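Local coordinates for MMS19 nucleotide excision repair protein homolog (Mus musculus, PDB 6TBL) that probably serves as a key component of the cytosolic iron-sulfur protein assembly complex, helping deliver iron-sulfur clusters to proteins of DNA metabolism and genome integrity, at residues 34-39 with 77-82; 64-69 with 100-105; 8-13 with 41-46. One frame throughout, in Å; residues are numbered along the deposited sequence.

All three contacts lie in the C-terminal HEAT-repeat part of a longer protein, but burial and chemistry differ. Interaction 1 (34-39 with 77-82) is partly buried and joins HEAT 2 to HEAT 3, with leucine packing inside, an arginine outside and a potassium ion beyond. Interaction 3 (8-13 with 41-46) is also partly buried and almost wholly apolar; it touches interaction 1, where L35 and L36 of helix 22-38 and L79 meet M43, and the centres of the two contacts are 12 Å apart. Interaction 2 (64-69 with 100-105) lies on the opposite side of the chain's centre as a surface contact between HEAT 3 and HEAT 4, the only one with a salt bridge across it.

Interaction 1: residues 34-39 with 77-82; sequences PLLLEA and TRLPTS. With K (potassium ion), chain G.
L37 lies over one face of the R78 guanidinium: its CD2 stands 3.5 Å above that plane, displaced toward the rim, with R78 NE 3.7 Å from L37 CD2. This is apolar contact with a flat cation. In R78, CG leaves anti to the backbone N (chi1 -168°); chi1 and chi2 lay the methylenes along the end of helix 22-38, and the bend at chi3 turns the guanidinium beneath L37. There R78 CD lies beside L37 O and R78 CB is 3.8 Å from L36 O, so R78 presents methylenes, not N-H groups, to these oxygens. E38 OE2 remains 5.2 Å from R78 NH1, too far for an ion pair, although the opposite charges probably attract weakly.

Deeper in, L36 CD2 and L79 CD2 approach to 4.4 Å, a loose apolar pairing of two buried residues. The turn carrying R78 and L79 also wraps a potassium ion, bound by T77 O at 2.8 Å, by L79 O and by T81 OG1. L79 thus offers its backbone to the metal and its side chain to the leucine layer.

Helix 22-38 of HEAT 2 meets here the connection from helix 63-76 of HEAT 3 to helix 81-94, the inter-repeat packing of an alpha-solenoid. L36 also packs on L50 and F54 of helix 47-57 and on A75 and L76 of helix 63-76, while L79 rests on P40, M43 and V47.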
loop_
_atom_site.group_PDB
_atom_site.type_symbol
_atom_site.label_atom_id
_atom_site.label_comp_id
_atom_site.label_asym_id
_atom_site.label_seq_id
_atom_site.Cartn_x
_atom_site.Cartn_y
_atom_site.Cartn_z
ATOM N N PRO A 34 -5.985 -21.886 -30.956
ATOM C CA PRO A 34 -7.047 -21.528 -31.914
ATOM C C PRO A 34 -8.434 -21.921 -31.440
ATOM O O PRO A 34 -9.405 -21.215 -31.743
ATOM C CB PRO A 34 -6.652 -22.291 -33.188
ATOM C CG PRO A 34 -5.201 -22.597 -33.022
ATOM C CD PRO A 34 -5.013 -22.817 -31.555
ATOM N N LEU A 35 -8.557 -23.029 -30.704
ATOM C CA LEU A 35 -9.857 -23.413 -30.165
ATOM C C LEU A 35 -10.364 -22.375 -29.170
ATOM O O LEU A 35 -11.563 -22.075 -29.131
ATOM C CB LEU A 35 -9.769 -24.792 -29.510
ATOM C CG LEU A 35 -9.328 -25.943 -30.415
ATOM C CD1 LEU A 35 -9.243 -27.240 -29.629
ATOM C CD2 LEU A 35 -10.265 -26.092 -31.602
ATOM N N LEU A 36 -9.464 -21.812 -28.360
ATOM C CA LEU A 36 -9.868 -20.760 -27.435
ATOM C C LEU A 36 -10.329 -19.514 -28.176
ATOM O O LEU A 36 -11.218 -18.802 -27.700
ATOM C CB LEU A 36 -8.718 -20.412 -26.493
ATOM C CG LEU A 36 -8.239 -21.528 -25.563
ATOM C CD1 LEU A 36 -6.985 -21.114 -24.807
ATOM C CD2 LEU A 36 -9.346 -21.926 -24.598
ATOM N N LEU A 37 -9.747 -19.240 -29.341
ATOM C CA LEU A 37 -10.078 -18.018 -30.062
ATOM C C LEU A 37 -11.322 -18.172 -30.929
ATOM O O LEU A 37 -12.095 -17.216 -31.065
ATOM C CB LEU A 37 -8.892 -17.586 -30.924
ATOM C CG LEU A 37 -7.589 -17.300 -30.176
ATOM C CD1 LEU A 37 -6.479 -16.960 -31.158
ATOM C CD2 LEU A 37 -7.785 -16.176 -29.175
ATOM N N GLU A 38 -11.536 -19.352 -31.518
ATOM C CA GLU A 38 -12.612 -19.545 -32.480
ATOM C C GLU A 38 -13.810 -20.304 -31.933
ATOM O O GLU A 38 -14.904 -20.172 -32.490
ATOM C CB GLU A 38 -12.089 -20.281 -33.721
ATOM C CG GLU A 38 -10.835 -19.667 -34.318
ATOM C CD GLU A 38 -11.043 -18.240 -34.789
ATOM O OE1 GLU A 38 -12.198 -17.862 -35.083
ATOM O OE2 GLU A 38 -10.046 -17.492 -34.863
ATOM N N ALA A 39 -13.641 -21.090 -30.873
ATOM C CA ALA A 39 -14.742 -21.839 -30.265
ATOM C C ALA A 39 -14.816 -21.545 -28.772
ATOM O O ALA A 39 -14.693 -22.448 -27.938
ATOM C CB ALA A 39 -14.582 -23.336 -30.522
ATOM N N THR A 77 -8.732 -15.142 -22.507
ATOM C CA THR A 77 -9.543 -13.947 -22.309
ATOM C C THR A 77 -10.600 -13.755 -23.391
ATOM O O THR A 77 -11.422 -12.839 -23.264
ATOM C CB THR A 77 -8.645 -12.711 -22.231
ATOM O OG1 THR A 77 -7.975 -12.524 -23.482
ATOM C CG2 THR A 77 -7.605 -12.882 -21.132
ATOM N N ARG A 78 -10.607 -14.584 -24.439
ATOM C CA ARG A 78 -11.661 -14.521 -25.445
ATOM C C ARG A 78 -12.932 -15.233 -24.999
ATOM O O ARG A 78 -13.996 -14.998 -25.580
ATOM C CB ARG A 78 -11.166 -15.115 -26.768
ATOM C CG ARG A 78 -12.085 -14.846 -27.952
ATOM C CD ARG A 78 -11.295 -14.659 -29.232
ATOM N NE ARG A 78 -10.364 -13.538 -29.134
ATOM C CZ ARG A 78 -9.629 -13.091 -30.146
ATOM N NH1 ARG A 78 -9.718 -13.671 -31.335
ATOM N NH2 ARG A 78 -8.807 -12.066 -29.971
ATOM N N LEU A 79 -12.846 -16.085 -23.977
ATOM C CA LEU A 79 -14.029 -16.729 -23.434
ATOM C C LEU A 79 -14.960 -15.679 -22.827
ATOM O O LEU A 79 -14.545 -14.543 -22.571
ATOM C CB LEU A 79 -13.634 -17.766 -22.380
ATOM C CG LEU A 79 -12.587 -18.810 -22.777
ATOM C CD1 LEU A 79 -12.471 -19.886 -21.714
ATOM C CD2 LEU A 79 -12.893 -19.426 -24.128
ATOM N N PRO A 80 -16.230 -16.026 -22.615
ATOM C CA PRO A 80 -17.156 -15.077 -21.982
ATOM C C PRO A 80 -16.623 -14.565 -20.652
ATOM O O PRO A 80 -16.167 -15.333 -19.803
ATOM C CB PRO A 80 -18.431 -15.906 -21.802
ATOM C CG PRO A 80 -18.384 -16.891 -22.914
ATOM C CD PRO A 80 -16.928 -17.230 -23.105
ATOM N N THR A 81 -16.688 -13.242 -20.476
ATOM C CA THR A 81 -16.096 -12.614 -19.301
ATOM C C THR A 81 -16.761 -13.080 -18.011
ATOM O O THR A 81 -16.094 -13.188 -16.975
ATOM C CB THR A 81 -16.185 -11.092 -19.433
ATOM O OG1 THR A 81 -15.618 -10.689 -20.687
ATOM C CG2 THR A 81 -15.434 -10.401 -18.302
ATOM N N SER A 82 -18.061 -13.381 -18.056
ATOM C CA SER A 82 -18.777 -13.766 -16.845
ATOM C C SER A 82 -18.241 -15.053 -16.227
ATOM O O SER A 82 -18.418 -15.265 -15.023
ATOM C CB SER A 82 -20.270 -13.913 -17.141
ATOM O OG SER A 82 -20.498 -14.911 -18.120
HETATM K K K G . -13.913 -11.578 -22.793
#

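Interaction 2: residues 64-69 with 100-105; sequences AVRIAA and DDKKRL
An Asx turn at D101, leading into helix 104-118 of HEAT 4, receives R66 from helix 63-76 of HEAT 3 in a salt bridge. R66 NH1 lies 2.9 Å from D101 OD2, and the other oxygen is almost as near, with D101 OD1 3.0 Å from R66 NH1. One nitrogen therefore faces both carboxylate oxygens, unlike the paired arrangement in which two guanidinium nitrogens each take one. The guanidinium and carboxylate planes are 23° apart, and the two side chains meet at a slant.

D101 OD2 does double duty: through its anti lone pair it accepts from K103 N at 3.1 Å, with an N-H...O angle of 144°, the bond that defines the turn. On the arginine's side, R66 NE is hydrogen-bonded to S60 O, a second hold on the guanidinium, while the turn bond shares OD2 with the bridge.

Alongside, I67 CD1 packs 4.0 Å from L105 CB. The K102 chain, extended beyond CG, crosses the R66 side chain at about a right angle, its CE 4.2 Å from R66 NH2. The K102 amino group itself bonds to a polar side chain of another protein chain.

With a lysine charge close to the arginine, D101 probably offsets local positive charge as well as pairing with R66, and sharing OD2 probably couples the bridge from helix 63-76 to the turn, whose K102 meets the other chain.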
loop_
_atom_site.group_PDB
_atom_site.type_symbol
_atom_site.label_atom_id
_atom_site.label_comp_id
_atom_site.label_asym_id
_atom_site.label_seq_id
_atom_site.Cartn_x
_atom_site.Cartn_y
_atom_site.Cartn_z
ATOM N N ALA A 64 10.142 -22.648 -24.720
ATOM C CA ALA A 64 9.075 -22.649 -25.716
ATOM C C ALA A 64 7.738 -23.031 -25.097
ATOM O O ALA A 64 6.692 -22.507 -25.494
ATOM C CB ALA A 64 9.425 -23.597 -26.861
ATOM N N VAL A 65 7.752 -23.943 -24.124
ATOM C CA VAL A 65 6.516 -24.337 -23.458
ATOM C C VAL A 65 5.955 -23.178 -22.644
ATOM O O VAL A 65 4.755 -22.887 -22.700
ATOM C CB VAL A 65 6.748 -25.588 -22.590
ATOM C CG1 VAL A 65 5.518 -25.889 -21.746
ATOM C CG2 VAL A 65 7.091 -26.782 -23.464
ATOM N N ARG A 66 6.813 -22.498 -21.880
ATOM C CA ARG A 66 6.355 -21.350 -21.101
ATOM C C ARG A 66 5.734 -20.288 -22.000
ATOM O O ARG A 66 4.714 -19.684 -21.648
ATOM C CB ARG A 66 7.513 -20.761 -20.295
ATOM C CG ARG A 66 7.945 -21.615 -19.114
ATOM C CD ARG A 66 8.996 -20.914 -18.259
ATOM N NE ARG A 66 10.360 -21.284 -18.631
ATOM C CZ ARG A 66 11.233 -20.463 -19.202
ATOM N NH1 ARG A 66 10.892 -19.212 -19.471
ATOM N NH2 ARG A 66 12.452 -20.892 -19.500
ATOM N N ILE A 67 6.327 -20.063 -23.172
ATOM C CA ILE A 67 5.785 -19.082 -24.107
ATOM C C ILE A 67 4.412 -19.519 -24.605
ATOM O O ILE A 67 3.446 -18.747 -24.573
ATOM C CB ILE A 67 6.764 -18.858 -25.273
ATOM C CG1 ILE A 67 8.012 -18.126 -24.778
ATOM C CG2 ILE A 67 6.085 -18.100 -26.408
ATOM C CD1 ILE A 67 9.064 -17.934 -25.838
ATOM N N ALA A 68 4.306 -20.765 -25.071
ATOM C CA ALA A 68 3.029 -21.257 -25.579
ATOM C C ALA A 68 1.964 -21.263 -24.489
ATOM O O ALA A 68 0.798 -20.939 -24.748
ATOM C CB ALA A 68 3.204 -22.656 -26.169
ATOM N N ALA A 69 2.346 -21.622 -23.261
ATOM C CA ALA A 69 1.386 -21.645 -22.163
ATOM C C ALA A 69 0.828 -20.255 -21.888
ATOM O O ALA A 69 -0.381 -20.094 -21.680
ATOM C CB ALA A 69 2.037 -22.221 -20.906
ATOM N N ASP A 100 8.707 -12.052 -13.940
ATOM C CA ASP A 100 10.100 -12.024 -13.517
ATOM C C ASP A 100 10.889 -13.216 -14.050
ATOM O O ASP A 100 11.902 -13.603 -13.457
ATOM C CB ASP A 100 10.182 -11.972 -11.992
ATOM C CG ASP A 100 11.474 -11.365 -11.502
ATOM O OD1 ASP A 100 12.194 -10.767 -12.328
ATOM O OD2 ASP A 100 11.774 -11.489 -10.296
ATOM N N ASP A 101 10.440 -13.812 -15.151
ATOM C CA ASP A 101 11.144 -14.948 -15.719
ATOM C C ASP A 101 12.505 -14.516 -16.258
ATOM O O ASP A 101 12.728 -13.353 -16.601
ATOM C CB ASP A 101 10.322 -15.595 -16.832
ATOM C CG ASP A 101 10.854 -16.957 -17.228
ATOM O OD1 ASP A 101 10.260 -17.973 -16.814
ATOM O OD2 ASP A 101 11.881 -17.014 -17.936
ATOM N N LYS A 102 13.420 -15.481 -16.338
ATOM C CA LYS A 102 14.802 -15.190 -16.700
ATOM C C LYS A 102 14.990 -14.866 -18.178
ATOM O O LYS A 102 16.103 -14.493 -18.565
ATOM C CB LYS A 102 15.696 -16.368 -16.305
ATOM C CG LYS A 102 15.204 -17.710 -16.805
ATOM C CD LYS A 102 16.007 -18.854 -16.205
ATOM C CE LYS A 102 15.523 -20.201 -16.727
ATOM N NZ LYS A 102 16.249 -21.337 -16.094
ATOM N N LYS A 103 13.958 -14.976 -19.011
ATOM C CA LYS A 103 14.083 -14.703 -20.437
ATOM C C LYS A 103 13.137 -13.580 -20.844
ATOM O O LYS A 103 12.000 -13.509 -20.365
ATOM C CB LYS A 103 13.795 -15.961 -21.264
ATOM C CG LYS A 103 14.679 -17.153 -20.922
ATOM C CD LYS A 103 16.135 -16.897 -21.287
ATOM C CE LYS A 103 16.297 -16.653 -22.780
ATOM N NZ LYS A 103 17.721 -16.449 -23.163
ATOM N N ARG A 104 13.614 -12.698 -21.727
ATOM C CA ARG A 104 12.778 -11.598 -22.195
ATOM C C ARG A 104 11.576 -12.112 -22.976
ATOM O O ARG A 104 10.451 -11.632 -22.785
ATOM C CB ARG A 104 13.597 -10.637 -23.062
ATOM C CG ARG A 104 14.606 -9.795 -22.299
ATOM C CD ARG A 104 15.371 -8.875 -23.238
ATOM N NE ARG A 104 16.149 -9.627 -24.220
ATOM C CZ ARG A 104 17.438 -9.919 -24.087
ATOM N NH1 ARG A 104 18.105 -9.518 -23.012
ATOM N NH2 ARG A 104 18.062 -10.608 -25.031
ATOM N N LEU A 105 11.794 -13.092 -23.857
ATOM C CA LEU A 105 10.730 -13.548 -24.743
ATOM C C LEU A 105 9.536 -14.088 -23.968
ATOM O O LEU A 105 8.388 -13.913 -24.389
ATOM C CB LEU A 105 11.267 -14.603 -25.704
ATOM C CG LEU A 105 12.263 -14.051 -26.721
ATOM C CD1 LEU A 105 12.828 -15.169 -27.576
ATOM C CD2 LEU A 105 11.601 -12.992 -27.587
#

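Interaction 3: residues 8-13 with 41-46; sequences TLLSLL and QIMSLH
L10 reaches across from helix 9-16 with both methyl groups, one to M43 and the other to the ring of H46. Its CG stands anti to the backbone N (chi1 180°), which carries the branched end outward from the helix toward residues 41-46.

The apolar part of the contact is the pairing with M43. L10 CD1 sits 4.1 Å from M43 CE, and the sulfur is at a similar distance, M43 SD being 4.2 Å from L10 CD1. The methionine chain turns at chi2 and chi3, bringing its thioether end closer to the leucine than its CB is. The two side chains slant past each other.

The second kind is methyl against imidazole. L10 CD2 comes 3.4 Å from H46 CE1, approaching the ring obliquely. At the edge of this ring, in its plane, lies I42 O. Replacing L10 with an alanine takes away the methyls that touch M43 CE and the H46 ring and would probably leave a gap between the two segments.

Hydrogen bonds occur within the segments, none across them. T8, the N-cap of helix 9-16, has its carbonyl oxygen approached from the same face by S11 OG and by L12 N, the latter at 3.1 Å; the S11 bond is modelled too short for its length to be trusted. H46 N bonds to M43 O, closing the short 3-10 turn.

M43 packs as well on helix 22-38. The small apolar interface joins the opening helix of HEAT 2 to the passage from HEAT 2 into HEAT 3, a helix packed against a short helix and the turn after it, within the alpha-solenoid that successive HEAT repeats build.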
loop_
_atom_site.group_PDB
_atom_site.type_symbol
_atom_site.label_atom_id
_atom_site.label_comp_id
_atom_site.label_asym_id
_atom_site.label_seq_id
_atom_site.Cartn_x
_atom_site.Cartn_y
_atom_site.Cartn_z
ATOM N N THR A 8 -13.181 -38.232 -26.569
ATOM C CA THR A 8 -13.127 -37.179 -27.571
ATOM C C THR A 8 -11.709 -36.639 -27.715
ATOM O O THR A 8 -10.859 -36.788 -26.833
ATOM C CB THR A 8 -14.072 -36.036 -27.208
ATOM O OG1 THR A 8 -13.692 -35.491 -25.937
ATOM C CG2 THR A 8 -15.504 -36.534 -27.131
ATOM N N LEU A 9 -11.460 -35.997 -28.859
ATOM C CA LEU A 9 -10.166 -35.366 -29.078
ATOM C C LEU A 9 -9.940 -34.215 -28.110
ATOM O O LEU A 9 -8.797 -33.936 -27.734
ATOM C CB LEU A 9 -10.046 -34.872 -30.522
ATOM C CG LEU A 9 -10.759 -33.572 -30.906
ATOM C CD1 LEU A 9 -10.327 -33.137 -32.293
ATOM C CD2 LEU A 9 -12.279 -33.711 -30.836
ATOM N N LEU A 10 -11.012 -33.538 -27.692
ATOM C CA LEU A 10 -10.864 -32.470 -26.713
ATOM C C LEU A 10 -10.361 -33.014 -25.382
ATOM O O LEU A 10 -9.473 -32.424 -24.757
ATOM C CB LEU A 10 -12.190 -31.736 -26.530
ATOM C CG LEU A 10 -12.144 -30.599 -25.515
ATOM C CD1 LEU A 10 -11.110 -29.566 -25.930
ATOM C CD2 LEU A 10 -13.512 -29.966 -25.367
ATOM N N SER A 11 -10.909 -34.148 -24.940
ATOM C CA SER A 11 -10.423 -34.767 -23.713
ATOM C C SER A 11 -8.976 -35.220 -23.853
ATOM O O SER A 11 -8.213 -35.177 -22.881
ATOM C CB SER A 11 -11.320 -35.944 -23.331
ATOM O OG SER A 11 -11.318 -36.935 -24.342
ATOM N N LEU A 12 -8.576 -35.648 -25.050
ATOM C CA LEU A 12 -7.188 -36.043 -25.252
ATOM C C LEU A 12 -6.270 -34.830 -25.292
ATOM O O LEU A 12 -5.129 -34.894 -24.821
ATOM C CB LEU A 12 -7.053 -36.864 -26.531
ATOM C CG LEU A 12 -7.889 -38.143 -26.543
ATOM C CD1 LEU A 12 -7.718 -38.892 -27.848
ATOM C CD2 LEU A 12 -7.524 -39.027 -25.363
ATOM N N LEU A 13 -6.747 -33.717 -25.856
ATOM C CA LEU A 13 -5.968 -32.483 -25.820
ATOM C C LEU A 13 -5.807 -31.981 -24.392
ATOM O O LEU A 13 -4.728 -31.519 -24.004
ATOM C CB LEU A 13 -6.631 -31.412 -26.685
ATOM C CG LEU A 13 -6.566 -31.598 -28.199
ATOM C CD1 LEU A 13 -7.380 -30.520 -28.897
ATOM C CD2 LEU A 13 -5.124 -31.569 -28.672
ATOM N N GLN A 41 -17.306 -20.644 -26.734
ATOM C CA GLN A 41 -18.450 -21.132 -25.972
ATOM C C GLN A 41 -18.241 -22.573 -25.527
ATOM O O GLN A 41 -18.643 -22.951 -24.420
ATOM C CB GLN A 41 -19.730 -21.007 -26.799
ATOM C CG GLN A 41 -19.951 -19.638 -27.424
ATOM C CD GLN A 41 -19.218 -19.471 -28.745
ATOM O OE1 GLN A 41 -18.510 -20.374 -29.196
ATOM N NE2 GLN A 41 -19.386 -18.313 -29.371
ATOM N N ILE A 42 -17.611 -23.387 -26.370
ATOM C CA ILE A 42 -17.379 -24.780 -26.011
ATOM C C ILE A 42 -16.208 -24.902 -25.047
ATOM O O ILE A 42 -16.225 -25.738 -24.136
ATOM C CB ILE A 42 -17.158 -25.623 -27.278
ATOM C CG1 ILE A 42 -18.252 -25.320 -28.300
ATOM C CG2 ILE A 42 -17.137 -27.105 -26.936
ATOM C CD1 ILE A 42 -18.047 -26.006 -29.617
ATOM N N MET A 43 -15.175 -24.076 -25.226
ATOM C CA MET A 43 -14.017 -24.143 -24.344
ATOM C C MET A 43 -14.335 -23.684 -22.930
ATOM O O MET A 43 -13.604 -24.037 -21.999
ATOM C CB MET A 43 -12.872 -23.302 -24.907
ATOM C CG MET A 43 -12.366 -23.762 -26.259
ATOM S SD MET A 43 -11.899 -25.503 -26.282
ATOM C CE MET A 43 -10.676 -25.554 -24.975
ATOM N N SER A 44 -15.410 -22.914 -22.745
ATOM C CA SER A 44 -15.711 -22.352 -21.434
ATOM C C SER A 44 -16.108 -23.411 -20.415
ATOM O O SER A 44 -16.052 -23.146 -19.212
ATOM C CB SER A 44 -16.813 -21.301 -21.559
ATOM O OG SER A 44 -17.796 -21.715 -22.492
ATOM N N LEU A 45 -16.505 -24.603 -20.859
ATOM C CA LEU A 45 -16.850 -25.648 -19.903
ATOM C C LEU A 45 -15.629 -26.126 -19.133
ATOM O O LEU A 45 -15.744 -26.532 -17.973
ATOM C CB LEU A 45 -17.512 -26.818 -20.625
ATOM C CG LEU A 45 -18.886 -26.553 -21.234
ATOM C CD1 LEU A 45 -19.340 -27.758 -22.036
ATOM C CD2 LEU A 45 -19.905 -26.211 -20.152
ATOM N N HIS A 46 -14.457 -26.077 -19.753
ATOM C CA HIS A 46 -13.242 -26.626 -19.170
ATOM C C HIS A 46 -12.303 -25.536 -18.666
ATOM O O HIS A 46 -11.088 -25.723 -18.652
ATOM C CB HIS A 46 -12.538 -27.523 -20.190
ATOM C CG HIS A 46 -13.468 -28.438 -20.924
ATOM N ND1 HIS A 46 -14.243 -28.017 -21.984
ATOM C CD2 HIS A 46 -13.758 -29.749 -20.744
ATOM C CE1 HIS A 46 -14.967 -29.030 -22.426
ATOM N NE2 HIS A 46 -14.690 -30.093 -21.693
#